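Side-chain contacts in 47 KDA membrane antigen (Treponema pallidum, PDB 1O75), which is a penicillin-binding lipoprotein and putative D,D-carboxypeptidase with zinc-dependent activity on synthetic depsipeptide substrates: residues 22-27 with 188-193; 62-67 with 285-290; 82-85 with 91-94; 199-204 with 322-327; 222-227 with 279-284. The protein carries 2 engineered substitutions. One frame throughout, in Å; residues are numbered along the deposited sequence. Where two conformers were deposited one is given.

Contact 1: 22-27 with 188-193; sequences AGELGQ and GLKTML
A single buried salt bridge, between Glu24 near the end of helix 17-25 and Lys190 of strand 190-194, joins these two elements of the N-terminal part of the chain. Glu24 OE2 and Lys190 NZ are 3.0 Å apart. The hydrogen bond within this pair is weak, and Lys190 CE lies just as near, at 3.0 Å from Glu24 OE2, which means that the carboxylate oxygen meets the end of the lysine partly from the flank. Both chains have to bend to get there: Glu24 folds back at its second torsion (chi2 -56°), and Lys190 turns about CG-CD and again about CD-CE (chi4 -68°). The helix finishes as at a Schellman C-cap, with Gly26 at positive phi and Gln27 N bonded back to Ala22 O at 2.8 Å. On the strand side Gly188 and Leu189 both face Lys202, a G1 beta bulge. A water ties the helix to the ammonium group a second time: it accepts from Gly23 N at 2.9 Å and from Lys190 NZ at 2.7 Å. Lys190 NZ also gives hydrogen bonds to Ser199 O and Tyr20 O, and the Tyr20 ring makes a cation-pi contact with it. Glu24 OE2 is shared in turn, since it accepts the backbone N-H of Arg201.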
# COMPACT_ATOMS: atom_id res chain seq x y z
N ALA B 22 10.15 32.12 8.69
CA ALA B 22 11.00 33.31 8.79
C ALA B 22 11.97 33.20 9.97
O ALA B 22 13.18 33.35 9.81
CB ALA B 22 10.13 34.56 8.97
N GLY B 23 11.44 32.94 11.15
CA GLY B 23 12.29 32.82 12.32
C GLY B 23 13.19 31.59 12.33
O GLY B 23 14.27 31.63 12.94
N GLU B 24 12.76 30.50 11.69
CA GLU B 24 13.53 29.26 11.67
C GLU B 24 14.75 29.39 10.78
O GLU B 24 15.75 28.74 11.02
CB GLU B 24 12.70 28.09 11.11
CG GLU B 24 11.41 27.78 11.88
CD GLU B 24 11.67 27.51 13.35
OE1 GLU B 24 12.72 26.90 13.68
OE2 GLU B 24 10.83 27.91 14.18
N LEU B 25 14.64 30.18 9.72
CA LEU B 25 15.75 30.33 8.78
C LEU B 25 16.49 31.67 8.97
O LEU B 25 17.42 31.97 8.21
CB LEU B 25 15.23 30.21 7.34
CG LEU B 25 14.41 28.93 7.04
CD1 LEU B 25 13.82 29.01 5.66
CD2 LEU B 25 15.31 27.70 7.16
N GLY B 26 16.09 32.44 9.98
CA GLY B 26 16.72 33.73 10.21
C GLY B 26 16.51 34.66 9.03
O GLY B 26 17.43 35.35 8.61
N GLN B 27 15.30 34.69 8.48
CA GLN B 27 14.99 35.55 7.34
C GLN B 27 13.78 36.41 7.70
O GLN B 27 13.48 36.59 8.88
CB GLN B 27 14.65 34.69 6.12
CG GLN B 27 15.79 33.82 5.59
CD GLN B 27 16.91 34.64 5.00
OE1 GLN B 27 16.70 35.78 4.57
NE2 GLN B 27 18.12 34.06 4.95
N GLY B 188 8.76 23.21 20.61
CA GLY B 188 8.38 23.89 19.38
C GLY B 188 7.81 25.27 19.58
O GLY B 188 7.38 25.92 18.62
N LEU B 189 7.82 25.73 20.82
CA LEU B 189 7.29 27.05 21.17
C LEU B 189 7.98 28.16 20.40
O LEU B 189 9.21 28.21 20.40
CB LEU B 189 7.46 27.30 22.67
CG LEU B 189 6.77 28.53 23.26
CD1 LEU B 189 5.27 28.27 23.44
CD2 LEU B 189 7.41 28.85 24.63
N LYS B 190 7.21 29.03 19.76
CA LYS B 190 7.77 30.16 19.03
C LYS B 190 7.26 31.42 19.73
O LYS B 190 6.08 31.51 20.07
CB LYS B 190 7.31 30.17 17.57
CG LYS B 190 7.85 29.03 16.71
CD LYS B 190 7.11 29.01 15.38
CE LYS B 190 8.02 28.89 14.20
NZ LYS B 190 8.84 30.09 13.99
N THR B 191 8.15 32.40 19.92
CA THR B 191 7.77 33.63 20.62
C THR B 191 7.44 34.78 19.69
O THR B 191 8.18 35.11 18.76
CB THR B 191 8.91 34.01 21.60
OG1 THR B 191 9.07 32.93 22.53
CG2 THR B 191 8.58 35.32 22.36
N MET B 192 6.28 35.40 19.90
CA MET B 192 5.89 36.52 19.05
C MET B 192 6.87 37.64 19.40
O MET B 192 6.99 38.00 20.56
CB MET B 192 4.45 36.94 19.34
CG MET B 192 3.90 37.89 18.31
SD MET B 192 2.11 38.12 18.49
CE MET B 192 1.76 38.98 17.00
N LEU B 193 7.57 38.15 18.39
CA LEU B 193 8.58 39.20 18.58
C LEU B 193 8.05 40.60 18.31
O LEU B 193 8.43 41.56 18.98
CB LEU B 193 9.78 38.95 17.66
CG LEU B 193 10.51 37.62 17.89
CD1 LEU B 193 11.47 37.33 16.74
CD2 LEU B 193 11.23 37.67 19.22
O HOH W 1 9.03 32.45 12.67

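Contact 2: 62-67 with 285-290; sequences AFRQQF and WWKTGR. With PDX (2,3-di-O-sulfo-alpha-D-glucopyranose), chain C.
Trp286 meets Arg64 first, the six-membered end of its indole passing along the foot of the arginine. Trp286 CZ3 is 3.9 Å from Arg64 CB, and the two side chains run past each other in opposite directions, with the guanidinium and ring planes 68° apart. The backbone of the same residue adds a contact, Trp286 O lying 3.3 Å from Arg64 CD. Lys287 comes next. Its CB points away from the helix, but the bend at chi2 (-73°) carries the chain back, and Lys287 CD lies over one face of the guanidinium, 3.7 Å from Arg64 NH2. At Thr288 the methyl CG2 sits in plane at the edge of the Trp286 ring and reaches Arg64 CG at 4.2 Å. A water links the segments here, accepting from Arg64 NE at 3.2 Å and from Thr288 N at 2.7 Å. Beyond this the loop turns to the sulfated sugar. Gly289 passes with its CA 3.0 Å from PDX O1S, and Arg290 N donates to PDX O2X in a nearly straight bond (177°) of 2.9 Å; Arg88 binds the sugar too. Helix 60-65 thus backs the loop of an anion-binding pocket. The methylenes of Lys287 line one sulfate, while its ammonium and the Arg64 guanidinium stand some way off; close recognition falls to the Arg290 N bond, and the two charges would probably make the surroundings more favourable to an anion.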
# COMPACT_ATOMS: atom_id res chain seq x y z
N ALA B 62 -6.95 17.34 0.36
CA ALA B 62 -7.65 18.40 1.04
C ALA B 62 -8.25 17.90 2.35
O ALA B 62 -8.17 18.58 3.36
CB ALA B 62 -8.74 19.00 0.13
N PHE B 63 -8.85 16.71 2.34
CA PHE B 63 -9.43 16.17 3.57
C PHE B 63 -8.36 16.02 4.65
O PHE B 63 -8.56 16.38 5.80
CB PHE B 63 -10.05 14.78 3.32
CG PHE B 63 -10.37 14.04 4.59
CD1 PHE B 63 -11.50 14.37 5.34
CD2 PHE B 63 -9.53 13.02 5.06
CE1 PHE B 63 -11.80 13.70 6.54
CE2 PHE B 63 -9.81 12.34 6.26
CZ PHE B 63 -10.95 12.68 7.00
N ARG B 64 -7.23 15.43 4.27
CA ARG B 64 -6.13 15.24 5.23
C ARG B 64 -5.58 16.53 5.80
O ARG B 64 -5.27 16.61 6.98
CB ARG B 64 -4.98 14.49 4.56
CG ARG B 64 -5.32 13.08 4.13
CD ARG B 64 -4.17 12.46 3.34
NE ARG B 64 -4.69 11.36 2.57
CZ ARG B 64 -4.62 11.27 1.25
NH1 ARG B 64 -4.04 12.23 0.54
NH2 ARG B 64 -5.16 10.23 0.64
N GLN B 65 -5.46 17.57 4.97
CA GLN B 65 -4.90 18.83 5.46
C GLN B 65 -5.84 19.77 6.22
O GLN B 65 -5.38 20.66 6.92
CB GLN B 65 -4.28 19.60 4.30
CG GLN B 65 -3.11 18.86 3.65
CD GLN B 65 -2.54 19.65 2.50
OE1 GLN B 65 -1.65 20.49 2.69
NE2 GLN B 65 -3.08 19.42 1.30
N GLN B 66 -7.15 19.55 6.09
CA GLN B 66 -8.11 20.45 6.75
C GLN B 66 -8.00 20.43 8.26
O GLN B 66 -8.49 21.34 8.93
CB GLN B 66 -9.56 20.07 6.35
CG GLN B 66 -10.13 18.88 7.13
CD GLN B 66 -11.55 18.53 6.67
OE1 GLN B 66 -12.26 19.39 6.19
NE2 GLN B 66 -11.95 17.28 6.84
N PHE B 67 -7.38 19.40 8.80
CA PHE B 67 -7.26 19.32 10.24
C PHE B 67 -6.21 20.24 10.86
O PHE B 67 -6.50 20.98 11.80
CB PHE B 67 -7.01 17.87 10.64
CG PHE B 67 -8.15 16.96 10.28
CD1 PHE B 67 -9.30 16.91 11.07
CD2 PHE B 67 -8.09 16.18 9.12
CE1 PHE B 67 -10.38 16.10 10.71
CE2 PHE B 67 -9.18 15.36 8.74
CZ PHE B 67 -10.32 15.33 9.55
N TRP B 285 4.23 14.31 2.76
CA TRP B 285 2.89 13.76 2.66
C TRP B 285 2.75 12.52 3.51
O TRP B 285 3.75 11.89 3.93
CB TRP B 285 2.55 13.47 1.19
CG TRP B 285 3.55 12.63 0.49
CD1 TRP B 285 3.53 11.27 0.35
CD2 TRP B 285 4.78 13.07 -0.13
NE1 TRP B 285 4.66 10.84 -0.30
CE2 TRP B 285 5.44 11.92 -0.61
CE3 TRP B 285 5.37 14.33 -0.32
CZ2 TRP B 285 6.69 11.99 -1.26
CZ3 TRP B 285 6.61 14.40 -0.96
CH2 TRP B 285 7.25 13.23 -1.43
N TRP B 286 1.49 12.22 3.84
CA TRP B 286 1.16 11.04 4.63
C TRP B 286 -0.29 10.70 4.31
O TRP B 286 -1.02 11.54 3.78
CB TRP B 286 1.35 11.30 6.14
CG TRP B 286 0.77 12.57 6.69
CD1 TRP B 286 1.47 13.71 7.03
CD2 TRP B 286 -0.60 12.83 7.03
NE1 TRP B 286 0.61 14.65 7.55
CE2 TRP B 286 -0.66 14.15 7.56
CE3 TRP B 286 -1.78 12.09 6.94
CZ2 TRP B 286 -1.85 14.73 7.99
CZ3 TRP B 286 -2.98 12.67 7.37
CH2 TRP B 286 -3.00 13.99 7.89
N LYS B 287 -0.68 9.46 4.62
CA LYS B 287 -2.06 8.97 4.41
C LYS B 287 -2.65 8.62 5.77
O LYS B 287 -1.95 8.60 6.78
CB LYS B 287 -2.06 7.70 3.56
CG LYS B 287 -1.23 7.77 2.31
CD LYS B 287 -1.85 8.63 1.24
CE LYS B 287 -1.00 8.60 -0.02
NZ LYS B 287 -1.29 9.73 -0.96
N THR B 288 -3.95 8.30 5.79
CA THR B 288 -4.61 7.96 7.05
C THR B 288 -4.74 6.46 7.24
O THR B 288 -5.50 5.98 8.09
CB THR B 288 -6.01 8.58 7.09
OG1 THR B 288 -6.75 8.11 5.95
CG2 THR B 288 -5.93 10.07 7.03
N GLY B 289 -4.02 5.71 6.42
CA GLY B 289 -4.03 4.27 6.50
C GLY B 289 -3.29 3.73 7.71
O GLY B 289 -2.92 4.47 8.62
N ARG B 290 -3.07 2.42 7.72
CA ARG B 290 -2.41 1.76 8.84
C ARG B 290 -0.89 1.79 8.86
O ARG B 290 -0.30 1.51 9.90
CB ARG B 290 -2.89 0.31 8.89
CG ARG B 290 -4.39 0.18 9.16
CD ARG B 290 -4.90 -1.08 8.53
NE ARG B 290 -6.21 -1.47 9.06
CZ ARG B 290 -6.43 -1.77 10.34
NH1 ARG B 290 -5.44 -1.71 11.23
NH2 ARG B 290 -7.64 -2.16 10.71
C1 PDX C . -0.96 1.34 1.47
C2 PDX C . -2.10 1.89 2.31
C3 PDX C . -3.16 0.81 2.54
C4 PDX C . -3.64 0.17 1.24
C5 PDX C . -2.44 -0.35 0.47
C6 PDX C . -2.78 -0.94 -0.85
O2 PDX C . -1.54 2.35 3.55
O3 PDX C . -4.28 1.42 3.19
O4 PDX C . -4.63 -0.87 1.49
O5 PDX C . -1.45 0.73 0.24
O6 PDX C . -2.00 -0.30 -1.89
O1S PDX C . -1.37 4.02 5.15
O2S PDX C . -2.72 4.49 3.25
O3S PDX C . -0.29 4.35 2.99
O1X PDX C . -5.93 1.84 4.73
O2X PDX C . -3.85 0.86 5.37
O3X PDX C . -5.47 -0.45 4.18
S PDX C . -1.55 3.80 3.84
S' PDX C . -4.86 0.87 4.46
O HOH W 2 -5.47 8.40 3.55

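Contact 3: 82-85 with 91-94; sequences QETE and KKWE
In the beta hairpin of strands 69-85 and 91-98 the indole of Trp93 and the carboxylate of Glu83 lie side by side and point the same way, their planes 55° apart, with Glu83 OE2 3.3 Å from Trp93 CZ2 in the conformer described. Lys81 makes a cation-pi contact with this ring, and a bound xenon touches it. The second flat pair is the Gln82 amide and the Glu94 carboxylate: Gln82 NE2 reaches Glu94 OE2 at 3.2 Å, the oxygen lying 22° out of the amide plane. Gln82-Glu94 and Thr84-Lys92 are antiparallel hydrogen-bonded pairs; Glu83-Trp93 and Glu85-Lys91 are the non-hydrogen-bonded ones. Along the Glu83 face Lys91 bends at chi2 (-56°), lays its CD 3.5 Å from Glu83 OE1 and ends in a salt bridge, Lys91 NZ to Glu85 OE1 at 2.9 Å, reaching that oxygen on its anti side. The Thr84 face looks to the second subunit of the crystal dimer: the ammonium of Lys92 pairs with Asp376 of that subunit, and Glu94 OE1 with its Arg401. Glu94 is therefore shared, one oxygen taking the glutamine within the hairpin and the other an arginine across the interface. On this same face Thr84 CG2 presses on Lys92 CG at 3.4 Å.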
# COMPACT_ATOMS: atom_id res chain seq x y z
N GLN B 82 -22.54 9.62 -10.58
CA GLN B 82 -22.88 8.21 -10.53
C GLN B 82 -21.92 7.51 -9.55
O GLN B 82 -20.73 7.83 -9.51
CB GLN B 82 -22.74 7.63 -11.95
CG GLN B 82 -21.40 8.05 -12.62
CD GLN B 82 -21.33 7.82 -14.14
OE1 GLN B 82 -22.07 8.45 -14.92
NE2 GLN B 82 -20.44 6.92 -14.57
N GLU B 83 -22.44 6.58 -8.77
CA GLU B 83 -21.59 5.91 -7.81
C GLU B 83 -20.90 4.71 -8.44
O GLU B 83 -21.47 4.03 -9.29
CB GLU B 83 -22.41 5.45 -6.59
CG GLU B 83 -21.55 4.92 -5.45
CD GLU B 83 -22.37 4.43 -4.25
OE1 GLU B 83 -23.05 3.38 -4.35
OE2 GLU B 83 -22.34 5.11 -3.21
N THR B 84 -19.66 4.47 -8.05
CA THR B 84 -18.93 3.32 -8.55
C THR B 84 -18.04 2.85 -7.39
O THR B 84 -18.20 3.30 -6.28
CB THR B 84 -18.09 3.69 -9.81
OG1 THR B 84 -17.40 2.53 -10.28
CG2 THR B 84 -17.09 4.78 -9.50
N GLU B 85 -17.11 1.93 -7.64
CA GLU B 85 -16.22 1.47 -6.57
C GLU B 85 -14.78 1.65 -6.97
O GLU B 85 -14.47 1.51 -8.14
CB GLU B 85 -16.44 -0.01 -6.27
CG GLU B 85 -17.64 -0.31 -5.41
CD GLU B 85 -17.80 -1.79 -5.09
OE1 GLU B 85 -18.73 -2.13 -4.33
OE2 GLU B 85 -16.99 -2.62 -5.60
N LYS B 91 -16.84 2.77 -2.10
CA LYS B 91 -17.67 3.60 -2.97
C LYS B 91 -16.99 4.93 -3.31
O LYS B 91 -16.35 5.54 -2.46
CB LYS B 91 -19.01 3.90 -2.28
CG LYS B 91 -19.83 2.65 -1.97
CD LYS B 91 -20.07 1.82 -3.24
CE LYS B 91 -20.86 0.54 -2.92
NZ LYS B 91 -20.95 -0.33 -4.13
N LYS B 92 -17.13 5.37 -4.55
CA LYS B 92 -16.59 6.65 -5.00
C LYS B 92 -17.56 7.18 -6.07
O LYS B 92 -18.45 6.44 -6.52
CB LYS B 92 -15.19 6.49 -5.60
CG LYS B 92 -15.17 5.55 -6.77
CD LYS B 92 -13.81 5.48 -7.41
CE LYS B 92 -13.46 6.79 -8.09
NZ LYS B 92 -12.08 6.73 -8.62
N TRP B 93 -17.37 8.42 -6.49
CA TRP B 93 -18.27 9.05 -7.46
C TRP B 93 -17.60 9.58 -8.71
O TRP B 93 -16.48 10.09 -8.64
CB TRP B 93 -19.04 10.18 -6.77
CG TRP B 93 -19.99 9.65 -5.76
CD1 TRP B 93 -21.30 9.32 -5.97
CD2 TRP B 93 -19.66 9.21 -4.43
NE1 TRP B 93 -21.80 8.67 -4.86
CE2 TRP B 93 -20.82 8.59 -3.90
CE3 TRP B 93 -18.50 9.26 -3.64
CZ2 TRP B 93 -20.85 8.02 -2.61
CZ3 TRP B 93 -18.53 8.70 -2.34
CH2 TRP B 93 -19.70 8.09 -1.85
N GLU B 94 -18.29 9.46 -9.84
CA GLU B 94 -17.79 9.93 -11.12
C GLU B 94 -18.76 11.07 -11.45
O GLU B 94 -19.97 10.93 -11.26
CB GLU B 94 -17.81 8.81 -12.14
CG GLU B 94 -16.55 7.96 -11.96
CD GLU B 94 -16.69 6.57 -12.48
OE1 GLU B 94 -15.69 5.82 -12.44
OE2 GLU B 94 -17.81 6.23 -12.93

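Contact 4: 199-204 with 322-327; sequences SARKVS and YRDVVA
The chain leading into strand 325-331, the edge strand of a four-stranded antiparallel sheet in Tp47 domain C, of the E-set clan, is tied through Asp324 to the loop 199-204 by a salt bridge with Arg201. The arginine grips end-on with two nitrogens, one to each carboxylate oxygen. Arg201 NH1 meets Asp324 OD2 at 2.8 Å in a nearly straight bond (171°), and Arg201 NH2 meets Asp324 OD1 at 2.9 Å. Both oxygens are approached on the syn side, and the two flat groups are nearly coplanar, 25° apart. The side chains come from opposite directions. Arg201 reaches the acid with CG wedged between its backbone N and carbonyl carbon (chi1 63°) and a further bend at chi3. Val203 adds a methyl beside the acid, CG2 standing 3.9 Å from Asp324 OD2. The backbones are linked through a water that donates to Ser204 O at 3.2 Å and accepts from Asp324 N at 2.8 Å. Asp324 OD1 has a second donor in Asn187 ND2, so three side-chain N-H groups hold this carboxylate. Asn187 also bonds Ser204 N and Tyr322 O, drawing both segments together. Strand 311-319 runs alongside, where Arg201 packs on Ile318 and Asp324 on Thr316, while Val325 turns to Val214 of strand 212-220 and Tyr251 of helix 245-252.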
# COMPACT_ATOMS: atom_id res chain seq x y z
N SER B 199 9.61 34.22 16.60
CA SER B 199 10.96 33.70 16.72
C SER B 199 11.09 32.25 16.27
O SER B 199 10.09 31.56 16.01
CB SER B 199 11.38 33.75 18.17
OG SER B 199 10.80 32.67 18.88
N ALA B 200 12.34 31.79 16.21
CA ALA B 200 12.63 30.40 15.90
C ALA B 200 12.04 29.64 17.08
O ALA B 200 11.99 30.16 18.20
CB ALA B 200 14.16 30.15 15.85
N ARG B 201 11.63 28.39 16.83
CA ARG B 201 11.03 27.56 17.86
C ARG B 201 12.05 27.10 18.88
O ARG B 201 13.23 26.93 18.56
CB ARG B 201 10.37 26.32 17.20
CG ARG B 201 11.38 25.39 16.46
CD ARG B 201 10.65 24.42 15.49
NE ARG B 201 9.84 23.44 16.23
CZ ARG B 201 10.31 22.28 16.66
NH1 ARG B 201 11.58 21.95 16.41
NH2 ARG B 201 9.53 21.46 17.35
N LYS B 202 11.60 26.88 20.11
CA LYS B 202 12.48 26.39 21.14
C LYS B 202 12.25 24.89 21.26
O LYS B 202 11.11 24.45 21.37
CB LYS B 202 12.16 27.09 22.47
CG LYS B 202 13.04 26.65 23.62
CD LYS B 202 12.89 27.63 24.78
CE LYS B 202 13.35 26.99 26.08
NZ LYS B 202 14.67 26.31 25.91
N VAL B 203 13.31 24.10 21.22
CA VAL B 203 13.18 22.66 21.34
C VAL B 203 13.22 22.23 22.80
O VAL B 203 14.05 22.73 23.58
CB VAL B 203 14.34 21.93 20.60
CG1 VAL B 203 14.24 20.43 20.85
CG2 VAL B 203 14.30 22.23 19.10
N SER B 204 12.34 21.31 23.18
CA SER B 204 12.33 20.78 24.55
C SER B 204 12.66 19.30 24.50
O SER B 204 12.23 18.58 23.60
CB SER B 204 10.95 20.96 25.19
OG SER B 204 10.86 20.14 26.34
N TYR B 322 4.69 16.36 20.59
CA TYR B 322 5.61 15.25 20.41
C TYR B 322 7.06 15.70 20.34
O TYR B 322 7.37 16.80 19.88
CB TYR B 322 5.31 14.49 19.11
CG TYR B 322 4.03 13.69 19.12
CD1 TYR B 322 2.81 14.30 18.84
CD2 TYR B 322 4.04 12.33 19.42
CE1 TYR B 322 1.60 13.56 18.85
CE2 TYR B 322 2.84 11.57 19.44
CZ TYR B 322 1.63 12.20 19.15
OH TYR B 322 0.46 11.48 19.16
N ARG B 323 7.95 14.83 20.79
CA ARG B 323 9.37 15.10 20.74
C ARG B 323 9.72 15.14 19.24
O ARG B 323 9.09 14.44 18.44
CB ARG B 323 10.12 13.97 21.45
CG ARG B 323 11.60 14.23 21.72
CD ARG B 323 12.12 13.31 22.83
NE ARG B 323 12.21 11.91 22.40
CZ ARG B 323 11.67 10.89 23.06
NH1 ARG B 323 10.97 11.10 24.17
NH2 ARG B 323 11.82 9.65 22.61
N ASP B 324 10.69 15.96 18.84
CA ASP B 324 11.08 16.03 17.43
C ASP B 324 11.57 14.64 16.99
O ASP B 324 12.14 13.89 17.77
CB ASP B 324 12.22 17.04 17.20
CG ASP B 324 11.74 18.50 17.25
OD1 ASP B 324 10.54 18.77 17.48
OD2 ASP B 324 12.58 19.40 17.05
N VAL B 325 11.32 14.27 15.74
CA VAL B 325 11.80 12.99 15.23
C VAL B 325 12.86 13.35 14.22
O VAL B 325 12.56 13.99 13.21
CB VAL B 325 10.68 12.22 14.54
CG1 VAL B 325 11.26 10.95 13.90
CG2 VAL B 325 9.58 11.90 15.56
N VAL B 326 14.09 12.92 14.46
CA VAL B 326 15.19 13.26 13.56
C VAL B 326 15.61 12.05 12.76
O VAL B 326 15.85 10.99 13.32
CB VAL B 326 16.42 13.81 14.35
CG1 VAL B 326 17.54 14.20 13.39
CG2 VAL B 326 16.01 15.03 15.18
N ALA B 327 15.74 12.22 11.45
CA ALA B 327 16.15 11.13 10.58
C ALA B 327 17.24 11.57 9.63
O ALA B 327 17.14 12.62 9.00
CB ALA B 327 14.94 10.62 9.77
O HOH W 3 12.16 17.56 20.61

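Contact 5: 222-227 with 279-284; sequences HSRFGS and KHSADS
Arg224 reaches across to the backbone of Ser281 from the first position of a type II beta turn, Arg224 to Ser227, in the loop between strands 212-220 and 229-237. The polar approach between the segments is doubtful in detail: Arg224 NH2 stands 2.5 Å from Ser281 O, very short and at a poor angle for a hydrogen bond. With CG trans to the backbone N (chi1 174°) and only chi2 off the straight, the arginine extends far from its turn. The guanidinium also lies against Trp285, just beyond the second segment, as a cation-pi pair, likewise at very short range and so to be read with caution. Ring contacts flank His280: it meets Trp286 obliquely and lies nearly parallel to Tyr69. Hydrogen bonds then stiffen the 279-284 loop that offers the carbonyl. Ser281, at positive phi, gives its N-H to Ser284 O at 2.7 Å. His280 ND1 pairs with Ser284 OG at 2.8 Å. Asp283 N donates to Lys279 O at 2.9 Å, and Asp283 also bonds in the reverse direction through its side chain: Lys279 N donates to Asp283 OD2 at 2.8 Å, on the anti side of that oxygen and 23° out of the carboxylate plane.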
# COMPACT_ATOMS: atom_id res chain seq x y z
N HIS B 222 12.10 8.01 -8.02
CA HIS B 222 11.03 8.23 -9.00
C HIS B 222 9.73 7.84 -8.33
O HIS B 222 8.86 7.24 -8.97
CB HIS B 222 11.18 7.35 -10.24
CG HIS B 222 12.57 7.29 -10.78
ND1 HIS B 222 13.40 6.22 -10.54
CD2 HIS B 222 13.28 8.17 -11.52
CE1 HIS B 222 14.57 6.45 -11.12
NE2 HIS B 222 14.52 7.62 -11.71
N SER B 223 9.58 8.18 -7.07
CA SER B 223 8.38 7.78 -6.34
C SER B 223 7.18 8.72 -6.45
O SER B 223 6.04 8.26 -6.43
CB SER B 223 8.75 7.56 -4.88
OG SER B 223 9.88 6.70 -4.81
N ARG B 224 7.44 10.01 -6.57
CA ARG B 224 6.36 10.97 -6.68
C ARG B 224 6.74 11.97 -7.74
O ARG B 224 7.91 12.35 -7.85
CB ARG B 224 6.14 11.67 -5.33
CG ARG B 224 5.12 12.79 -5.34
CD ARG B 224 4.35 12.83 -4.02
NE ARG B 224 3.65 14.10 -3.83
CZ ARG B 224 2.76 14.32 -2.86
NH1 ARG B 224 2.46 13.36 -2.00
NH2 ARG B 224 2.19 15.50 -2.73
N PHE B 225 5.77 12.38 -8.54
CA PHE B 225 6.04 13.34 -9.60
C PHE B 225 6.71 14.60 -9.05
O PHE B 225 6.27 15.17 -8.06
CB PHE B 225 4.75 13.71 -10.33
CG PHE B 225 4.94 14.74 -11.42
CD1 PHE B 225 5.68 14.44 -12.55
CD2 PHE B 225 4.40 16.02 -11.29
CE1 PHE B 225 5.89 15.40 -13.55
CE2 PHE B 225 4.60 16.99 -12.28
CZ PHE B 225 5.35 16.68 -13.41
N GLY B 226 7.80 15.02 -9.67
CA GLY B 226 8.45 16.23 -9.22
C GLY B 226 9.57 16.15 -8.21
O GLY B 226 10.32 17.10 -8.09
N SER B 227 9.70 15.05 -7.47
CA SER B 227 10.80 14.99 -6.51
C SER B 227 12.09 14.42 -7.12
O SER B 227 12.06 13.44 -7.85
CB SER B 227 10.42 14.14 -5.28
OG SER B 227 9.43 14.78 -4.49
N LYS B 279 6.83 22.80 2.80
CA LYS B 279 5.39 23.05 2.79
C LYS B 279 4.72 21.70 2.61
O LYS B 279 5.10 20.92 1.74
CB LYS B 279 5.04 23.99 1.63
CG LYS B 279 5.67 25.35 1.82
CD LYS B 279 5.13 26.39 0.84
CE LYS B 279 5.57 26.10 -0.57
NZ LYS B 279 5.21 27.25 -1.48
N HIS B 280 3.72 21.40 3.43
CA HIS B 280 3.09 20.10 3.33
C HIS B 280 2.39 19.93 1.99
O HIS B 280 1.97 20.90 1.38
CB HIS B 280 2.10 19.88 4.47
CG HIS B 280 1.69 18.46 4.63
ND1 HIS B 280 2.60 17.45 4.87
CD2 HIS B 280 0.48 17.86 4.53
CE1 HIS B 280 1.97 16.30 4.93
NE2 HIS B 280 0.68 16.51 4.72
N SER B 281 2.30 18.68 1.54
CA SER B 281 1.67 18.32 0.28
C SER B 281 2.65 18.53 -0.86
O SER B 281 2.84 17.66 -1.69
CB SER B 281 0.40 19.12 0.04
OG SER B 281 -0.23 18.61 -1.11
N ALA B 282 3.30 19.68 -0.90
CA ALA B 282 4.29 19.89 -1.95
C ALA B 282 5.59 19.14 -1.62
O ALA B 282 6.19 18.51 -2.49
CB ALA B 282 4.58 21.39 -2.11
N ASP B 283 6.02 19.18 -0.35
CA ASP B 283 7.29 18.57 0.06
C ASP B 283 7.19 17.39 1.00
O ASP B 283 8.18 16.66 1.21
CB ASP B 283 8.18 19.63 0.72
CG ASP B 283 8.29 20.89 -0.10
OD1 ASP B 283 8.44 20.78 -1.33
OD2 ASP B 283 8.22 21.99 0.47
N SER B 284 6.02 17.21 1.61
CA SER B 284 5.84 16.09 2.53
C SER B 284 4.42 15.58 2.41
O SER B 284 3.52 16.31 2.02
CB SER B 284 6.11 16.51 3.98
OG SER B 284 5.35 17.65 4.39

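Overall arrangement
Contact 1 is the buried one, contact 2 partly buried, and contacts 3, 4 and 5 lie at the surface. Contacts 1 and 4 share a border, where the chain at 188-191 bonds to 199-202, and each rests on a salt bridge, weakly bonded in the first and two-pronged in the second. Contacts 2 and 5 also touch, Arg224 and His280 meeting Trp285 and Trp286; there arginines lie against tryptophans, but only contact 2 reaches the sugar, through Lys287, Gly289 and Arg290. Contact 3 stands apart on the other side of the chain's centre from contact 1, about 45 Å between centres, although both reach the same branched sheet. It alone pairs two strands directly through backbone bonds.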